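PDB 5FIG: CSP3, which probably stores Cu(I) in the bacterial cytosol and so protects the cell against copper toxicity, and is seen here in its copper-free form. Local coordinates for residues A46-K54 and I66-C74; Y4-C12 and A100-A108. All blocks are in the same frame, centred on the assembly; numbering follows the deposited sequence.

Contact 1: A46-K54 and I66-C74; sequences ADICALAVK and ICALCADIC
Cys49 SG is met by two sulfurs of the facing helix, Cys70 SG and Cys74 SG, each 3.8 Å from it. These separations are far beyond a disulfide bond and match van der Waals contact between thiol groups. The three sulfurs converge because their side chains start differently: Cys70 SG lies anti to its backbone N (chi1 -174°), whereas SG of Cys49 and of Cys74 stands beside N, opposite the carbonyl carbon. Cys70 SG also rests near the methyl of Ala52.

Next to the sulfur cluster, Ile48 is wedged among three residues: its longer arm meets Cys70 and Leu69, its CG2 methyl meets Ile73. With CG1 turned away from the backbone N (chi1 -168°), that arm passes over the opposite backbone, CG1 lying 3.8 Å from Cys70 CA. Its terminal CD1 comes against the fork of Leu69, 3.6 Å from CD2, the two side chains crossing at a slant. The other branch places Ile48 CG2 3.9 Å from Ile73 CG2. Toward the start of 66-74 the roles reverse: Ile66 pushes its short branch onto the backbone of the other helix, CG2 lying 3.7 Å from Ala52 CA. The Leu51 side chain crosses that of Ile66 at about a right angle, with Leu51 CD2 4.1 Å from Ile66 CG2.

The segment axes approach to 9.2 Å at 157°, so helices 36-57 and 63-81 pack as near-antiparallel neighbours. On the apolar side the tetramer closes over the pair: Ile73 packs on Phe62 and Leu69 on Glu65, both of a second subunit. The sulfur-bearing side faces the bundle interior, where Cys49 and Cys74 both touch Cys15 of helix 6-27 and Cys74 also touches Cys99 of helix 89-107.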
loop_
_atom_site.group_PDB
_atom_site.type_symbol
_atom_site.label_atom_id
_atom_site.label_comp_id
_atom_site.label_asym_id
_atom_site.label_seq_id
_atom_site.Cartn_x
_atom_site.Cartn_y
_atom_site.Cartn_z
ATOM N N ALA B 46 9.986 -3.658 -0.535
ATOM C CA ALA B 46 8.769 -4.451 -0.888
ATOM C C ALA B 46 7.564 -3.550 -1.153
ATOM O O ALA B 46 6.793 -3.735 -2.123
ATOM C CB ALA B 46 8.419 -5.409 0.205
ATOM N N ASP B 47 7.409 -2.526 -0.320
ATOM C CA ASP B 47 6.292 -1.594 -0.490
ATOM C C ASP B 47 6.369 -0.786 -1.784
ATOM O O ASP B 47 5.362 -0.597 -2.499
ATOM C CB ASP B 47 6.147 -0.659 0.739
ATOM C CG ASP B 47 5.738 -1.394 2.032
ATOM O OD1 ASP B 47 5.385 -2.608 2.046
ATOM O OD2 ASP B 47 5.682 -0.705 3.077
ATOM N N ILE B 48 7.544 -0.243 -2.097
ATOM C CA ILE B 48 7.673 0.553 -3.311
ATOM C C ILE B 48 7.565 -0.310 -4.556
ATOM O O ILE B 48 7.119 0.173 -5.596
ATOM C CB ILE B 48 8.967 1.433 -3.336
ATOM C CG1 ILE B 48 8.981 2.487 -4.445
ATOM C CG2 ILE B 48 10.236 0.629 -3.528
ATOM C CD1 ILE B 48 7.979 3.603 -4.253
ATOM N N CYS B 49 8.055 -1.544 -4.474
ATOM C CA CYS B 49 7.935 -2.434 -5.615
ATOM C C CYS B 49 6.455 -2.701 -5.939
ATOM O O CYS B 49 6.079 -2.665 -7.122
ATOM C CB CYS B 49 8.638 -3.799 -5.383
ATOM S SG CYS B 49 10.437 -3.714 -5.553
ATOM N N ALA B 50 5.647 -2.907 -4.903
ATOM C CA ALA B 50 4.215 -3.073 -5.097
ATOM C C ALA B 50 3.623 -1.809 -5.771
ATOM O O ALA B 50 2.756 -1.882 -6.660
ATOM C CB ALA B 50 3.547 -3.341 -3.779
ATOM N N LEU B 51 4.038 -0.623 -5.298
ATOM C CA LEU B 51 3.537 0.613 -5.909
ATOM C C LEU B 51 3.917 0.756 -7.391
ATOM O O LEU B 51 3.136 1.262 -8.224
ATOM C CB LEU B 51 4.042 1.844 -5.126
ATOM C CG LEU B 51 3.541 3.209 -5.607
ATOM C CD1 LEU B 51 2.092 3.374 -5.261
ATOM C CD2 LEU B 51 4.348 4.353 -4.971
ATOM N N ALA B 52 5.161 0.405 -7.708
ATOM C CA ALA B 52 5.639 0.473 -9.095
ATOM C C ALA B 52 4.866 -0.458 -9.995
ATOM O O ALA B 52 4.436 -0.079 -11.092
ATOM C CB ALA B 52 7.134 0.179 -9.157
ATOM N N VAL B 53 4.554 -1.666 -9.480
ATOM C CA VAL B 53 3.688 -2.616 -10.229
ATOM C C VAL B 53 2.331 -1.984 -10.519
ATOM O O VAL B 53 1.853 -1.990 -11.651
ATOM C CB VAL B 53 3.556 -3.940 -9.512
ATOM C CG1 VAL B 53 2.491 -4.807 -10.170
ATOM C CG2 VAL B 53 4.923 -4.654 -9.509
ATOM N N LYS B 54 1.716 -1.422 -9.480
ATOM C CA LYS B 54 0.432 -0.771 -9.681
ATOM C C LYS B 54 0.524 0.363 -10.705
ATOM O O LYS B 54 -0.365 0.503 -11.540
ATOM C CB LYS B 54 -0.088 -0.282 -8.341
ATOM C CG LYS B 54 -1.463 0.291 -8.412
ATOM C CD LYS B 54 -1.891 1.003 -7.153
ATOM C CE LYS B 54 -1.366 0.420 -5.848
ATOM N NZ LYS B 54 -2.094 1.019 -4.694
ATOM N N ILE B 66 7.890 7.053 -10.403
ATOM C CA ILE B 66 7.737 5.975 -9.448
ATOM C C ILE B 66 8.789 4.851 -9.679
ATOM O O ILE B 66 9.470 4.395 -8.741
ATOM C CB ILE B 66 6.298 5.428 -9.391
ATOM C CG1 ILE B 66 5.384 6.509 -8.816
ATOM C CG2 ILE B 66 6.239 4.100 -8.567
ATOM C CD1 ILE B 66 3.908 6.228 -9.004
ATOM N N CYS B 67 8.943 4.452 -10.937
ATOM C CA CYS B 67 9.999 3.475 -11.279
ATOM C C CYS B 67 11.412 3.987 -10.913
ATOM O O CYS B 67 12.236 3.223 -10.386
ATOM C CB CYS B 67 9.951 3.091 -12.750
ATOM S SG CYS B 67 8.640 1.966 -13.106
ATOM N N ALA B 68 11.696 5.265 -11.152
ATOM C CA ALA B 68 12.994 5.820 -10.765
ATOM C C ALA B 68 13.184 5.730 -9.224
ATOM O O ALA B 68 14.271 5.386 -8.743
ATOM C CB ALA B 68 13.152 7.238 -11.256
ATOM N N LEU B 69 12.129 6.049 -8.465
ATOM C CA LEU B 69 12.196 5.929 -6.993
ATOM C C LEU B 69 12.407 4.494 -6.555
ATOM O O LEU B 69 13.229 4.207 -5.675
ATOM C CB LEU B 69 10.906 6.503 -6.316
ATOM C CG LEU B 69 10.778 6.301 -4.822
ATOM C CD1 LEU B 69 11.923 6.989 -4.087
ATOM C CD2 LEU B 69 9.438 6.870 -4.369
ATOM N N CYS B 70 11.684 3.580 -7.190
ATOM C CA CYS B 70 11.818 2.192 -6.912
ATOM C C CYS B 70 13.270 1.748 -7.133
ATOM O O CYS B 70 13.803 0.977 -6.317
ATOM C CB CYS B 70 10.810 1.377 -7.731
ATOM S SG CYS B 70 10.755 -0.389 -7.331
ATOM N N ALA B 71 13.889 2.221 -8.196
ATOM C CA ALA B 71 15.282 1.815 -8.483
ATOM C C ALA B 71 16.214 2.272 -7.373
ATOM O O ALA B 71 17.082 1.529 -6.942
ATOM C CB ALA B 71 15.748 2.346 -9.826
ATOM N N ASP B 72 16.008 3.504 -6.914
ATOM C CA ASP B 72 16.836 4.055 -5.831
ATOM C C ASP B 72 16.719 3.255 -4.547
ATOM O O ASP B 72 17.726 2.955 -3.903
ATOM C CB ASP B 72 16.495 5.511 -5.570
ATOM C CG ASP B 72 16.915 6.442 -6.704
ATOM O OD1 ASP B 72 17.780 6.114 -7.532
ATOM O OD2 ASP B 72 16.401 7.574 -6.755
ATOM N N ILE B 73 15.477 2.916 -4.167
ATOM C CA ILE B 73 15.229 2.161 -2.946
ATOM C C ILE B 73 15.764 0.721 -3.101
ATOM O O ILE B 73 16.441 0.207 -2.188
ATOM C CB ILE B 73 13.753 2.145 -2.574
ATOM C CG1 ILE B 73 13.389 3.611 -2.282
ATOM C CG2 ILE B 73 13.491 1.211 -1.410
ATOM C CD1 ILE B 73 11.955 3.835 -1.970
ATOM N N CYS B 74 15.519 0.124 -4.252
ATOM C CA CYS B 74 16.062 -1.215 -4.535
ATOM C C CYS B 74 17.589 -1.218 -4.464
ATOM O O CYS B 74 18.157 -2.146 -3.869
ATOM C CB CYS B 74 15.658 -1.729 -5.939
ATOM S SG CYS B 74 13.961 -2.274 -6.036
#

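Contact 2: Y4-C12 and A100-A108; sequences YSEACIEAC and AEQCRSMAA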
loop_
_atom_site.group_PDB
_atom_site.type_symbol
_atom_site.label_atom_id
_atom_site.label_comp_id
_atom_site.label_asym_id
_atom_site.label_seq_id
_atom_site.Cartn_x
_atom_site.Cartn_y
_atom_site.Cartn_z
ATOM N N TYR B 4 5.321 -3.113 -23.026
ATOM C CA TYR B 4 6.606 -2.580 -22.613
ATOM C C TYR B 4 6.911 -2.760 -21.125
ATOM O O TYR B 4 8.065 -2.662 -20.784
ATOM C CB TYR B 4 6.730 -1.100 -22.998
ATOM C CG TYR B 4 6.561 -0.863 -24.472
ATOM C CD1 TYR B 4 7.433 -1.476 -25.414
ATOM C CD2 TYR B 4 5.521 -0.098 -24.951
ATOM C CE1 TYR B 4 7.275 -1.305 -26.808
ATOM C CE2 TYR B 4 5.363 0.084 -26.337
ATOM C CZ TYR B 4 6.237 -0.510 -27.248
ATOM O OH TYR B 4 6.042 -0.303 -28.574
ATOM N N SER B 5 5.945 -3.047 -20.253
ATOM C CA SER B 5 6.261 -3.148 -18.806
ATOM C C SER B 5 6.351 -4.579 -18.219
ATOM O O SER B 5 6.730 -4.711 -17.053
ATOM C CB SER B 5 5.221 -2.365 -18.039
ATOM O OG SER B 5 3.953 -2.859 -18.390
ATOM N N GLU B 6 5.976 -5.621 -18.968
ATOM C CA GLU B 6 5.890 -6.974 -18.377
ATOM C C GLU B 6 7.156 -7.454 -17.689
ATOM O O GLU B 6 7.113 -7.939 -16.570
ATOM C CB GLU B 6 5.429 -8.013 -19.385
ATOM C CG GLU B 6 5.315 -9.483 -18.883
ATOM C CD GLU B 6 4.525 -10.393 -19.831
ATOM O OE1 GLU B 6 4.137 -10.001 -20.958
ATOM O OE2 GLU B 6 4.266 -11.556 -19.471
ATOM N N ALA B 7 8.315 -7.263 -18.327
ATOM C CA ALA B 7 9.568 -7.644 -17.680
ATOM C C ALA B 7 9.892 -6.903 -16.373
ATOM O O ALA B 7 10.422 -7.469 -15.375
ATOM C CB ALA B 7 10.749 -7.498 -18.658
ATOM N N CYS B 8 9.667 -5.584 -16.353
ATOM C CA CYS B 8 9.952 -4.801 -15.192
ATOM C C CYS B 8 8.978 -5.193 -14.063
ATOM O O CYS B 8 9.372 -5.305 -12.891
ATOM C CB CYS B 8 9.790 -3.303 -15.469
ATOM S SG CYS B 8 10.305 -2.260 -14.141
ATOM N N ILE B 9 7.714 -5.359 -14.427
ATOM C CA ILE B 9 6.721 -5.892 -13.478
ATOM C C ILE B 9 7.204 -7.170 -12.842
ATOM O O ILE B 9 7.134 -7.346 -11.639
ATOM C CB ILE B 9 5.328 -6.019 -14.110
ATOM C CG1 ILE B 9 4.743 -4.620 -14.360
ATOM C CG2 ILE B 9 4.383 -6.847 -13.229
ATOM C CD1 ILE B 9 3.601 -4.584 -15.358
ATOM N N GLU B 10 7.648 -8.102 -13.659
ATOM C CA GLU B 10 8.153 -9.350 -13.117
ATOM C C GLU B 10 9.297 -9.191 -12.170
ATOM O O GLU B 10 9.373 -9.897 -11.189
ATOM C CB GLU B 10 8.596 -10.257 -14.250
ATOM C CG GLU B 10 8.839 -11.718 -13.917
ATOM C CD GLU B 10 7.609 -12.441 -13.426
ATOM O OE1 GLU B 10 6.503 -11.837 -13.409
ATOM O OE2 GLU B 10 7.706 -13.647 -13.124
ATOM N N ALA B 11 10.242 -8.345 -12.539
ATOM C CA ALA B 11 11.370 -8.062 -11.633
ATOM C C ALA B 11 10.951 -7.434 -10.320
ATOM O O ALA B 11 11.484 -7.786 -9.263
ATOM C CB ALA B 11 12.391 -7.206 -12.309
ATOM N N CYS B 12 9.971 -6.533 -10.366
ATOM C CA CYS B 12 9.427 -5.936 -9.144
ATOM C C CYS B 12 8.716 -6.990 -8.280
ATOM O O CYS B 12 8.883 -7.026 -7.034
ATOM C CB CYS B 12 8.432 -4.810 -9.457
ATOM S SG CYS B 12 9.206 -3.323 -10.102
ATOM N N ALA B 100 16.350 -2.873 -9.795
ATOM C CA ALA B 100 16.826 -1.524 -10.037
ATOM C C ALA B 100 17.198 -1.265 -11.476
ATOM O O ALA B 100 16.780 -0.281 -12.046
ATOM C CB ALA B 100 18.008 -1.212 -9.146
ATOM N N GLU B 101 17.892 -2.223 -12.103
ATOM C CA GLU B 101 18.200 -2.083 -13.481
ATOM C C GLU B 101 17.002 -2.065 -14.417
ATOM O O GLU B 101 16.914 -1.254 -15.309
ATOM C CB GLU B 101 19.183 -3.182 -13.864
ATOM C CG GLU B 101 19.618 -3.117 -15.312
ATOM C CD GLU B 101 20.812 -2.175 -15.558
ATOM O OE1 GLU B 101 21.327 -1.433 -14.710
ATOM O OE2 GLU B 101 21.228 -2.101 -16.681
ATOM N N GLN B 102 16.002 -2.917 -14.151
ATOM C CA GLN B 102 14.819 -2.896 -14.973
ATOM C C GLN B 102 14.046 -1.583 -14.792
ATOM O O GLN B 102 13.451 -1.052 -15.734
ATOM C CB GLN B 102 13.905 -4.085 -14.611
ATOM C CG GLN B 102 14.424 -5.431 -15.129
ATOM C CD GLN B 102 14.126 -5.685 -16.606
ATOM O OE1 GLN B 102 13.320 -5.024 -17.237
ATOM N NE2 GLN B 102 14.892 -6.528 -17.194
ATOM N N CYS B 103 13.967 -1.141 -13.548
ATOM C CA CYS B 103 13.250 0.134 -13.244
ATOM C C CYS B 103 13.945 1.332 -13.887
ATOM O O CYS B 103 13.257 2.250 -14.347
ATOM C CB CYS B 103 13.107 0.308 -11.735
ATOM S SG CYS B 103 11.773 -0.719 -11.064
ATOM N N ARG B 104 15.275 1.335 -13.914
ATOM C CA ARG B 104 16.023 2.452 -14.577
ATOM C C ARG B 104 15.685 2.509 -16.066
ATOM O O ARG B 104 15.517 3.584 -16.638
ATOM C CB ARG B 104 17.550 2.349 -14.316
ATOM C CG ARG B 104 17.906 2.698 -12.870
ATOM C CD ARG B 104 19.189 3.326 -12.293
ATOM N NE ARG B 104 18.435 4.288 -11.555
ATOM C CZ ARG B 104 18.379 4.559 -10.255
ATOM N NH1 ARG B 104 19.211 4.058 -9.348
ATOM N NH2 ARG B 104 17.442 5.426 -9.888
ATOM N N SER B 105 15.551 1.336 -16.703
ATOM C CA SER B 105 15.125 1.276 -18.106
ATOM C C SER B 105 13.724 1.816 -18.308
ATOM O O SER B 105 13.487 2.565 -19.225
ATOM C CB SER B 105 15.168 -0.174 -18.590
ATOM O OG SER B 105 16.496 -0.635 -18.434
ATOM N N MET B 106 12.799 1.422 -17.432
ATOM C CA MET B 106 11.408 1.905 -17.497
ATOM C C MET B 106 11.301 3.397 -17.259
ATOM O O MET B 106 10.504 4.108 -17.915
ATOM C CB MET B 106 10.541 1.281 -16.451
ATOM C CG MET B 106 9.993 -0.042 -16.726
ATOM S SD MET B 106 9.036 -0.279 -18.230
ATOM C CE MET B 106 7.868 1.024 -18.267
ATOM N N ALA B 107 12.154 3.887 -16.357
ATOM C CA ALA B 107 12.164 5.297 -15.976
ATOM C C ALA B 107 12.698 6.242 -17.048
ATOM O O ALA B 107 12.429 7.441 -17.040
ATOM C CB ALA B 107 12.970 5.468 -14.680
ATOM N N ALA B 108 13.518 5.721 -17.979
ATOM C CA ALA B 108 14.073 6.503 -19.058
ATOM C C ALA B 108 12.969 7.067 -19.957
ATOM O O ALA B 108 13.034 8.201 -20.417
ATOM C CB ALA B 108 15.032 5.637 -19.873
ATOM O OXT ALA B 108 11.916 6.491 -20.212
#
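Met106 reaches across to Cys8 and then bends toward the residues just ahead of helix 6-27. Its CB projects toward that helix, and CG, placed opposite the carbonyl carbon by chi1 of -82°, presses against the Cys8 side chain, 3.4 Å from SG. The bend at chi2 carries Met106 SD to 3.6 Å from Tyr4 O and close to Ser5 CA; the bend at chi3 then sets CE beside Ser5 CB, at 4.3 Å. Were this residue an alanine, the Cys8 thiol would probably lose its cover on one side, and Tyr4 and Ser5 the thioether lying against them.

Cys8 SG has further neighbours. Standing anti to its own N (chi1 -173°), it approaches Cys103 SG at 3.7 Å. Cys103 SG meets a second sulfur, Cys12 SG, at 3.8 Å, so one cysteine of helix 89-107 faces two that are four residues apart on helix 6-27. Toward solvent, Gln102 lies along the seam, with CG 3.9 Å from Ala11 CB and OE1 near the methyl of Ala7.

The segment axes cross at 145° and come within 8.9 Å, an oblique, roughly antiparallel pairing of the first and last helices. Farther in, Cys12 touches Val53 of helix 36-57 and Cys103 touches Ala71 of helix 63-81. Inward-facing thiols spaced as in the CXXXC pair Cys8-Cys12 are characteristic of the copper storage four-helix bundle, whose cysteine-lined interior is consistent with Cu(I) binding.

Overall arrangement
From the N terminus the chain enters helix 6-27, whose first turns, with the two residues before them, supply one side of contact 2, and then returns in helix 36-57. Contact 1 closes the next hairpin: only 11 residues separate its segments, and it joins helices 36-57 and 63-81. The chain then turns into helix 89-107, whose end comes back to the first helix in contact 2, closing a loop with 87 residues between its segments. Contact 1 is therefore nested inside contact 2, without crossing. Their centres lie 10 Å apart, and helices 63-81 and 89-107 link them directly through the Asp72-Arg104 salt bridge and Cys67 O against Cys103 CB. Together the two contacts involve all four helices.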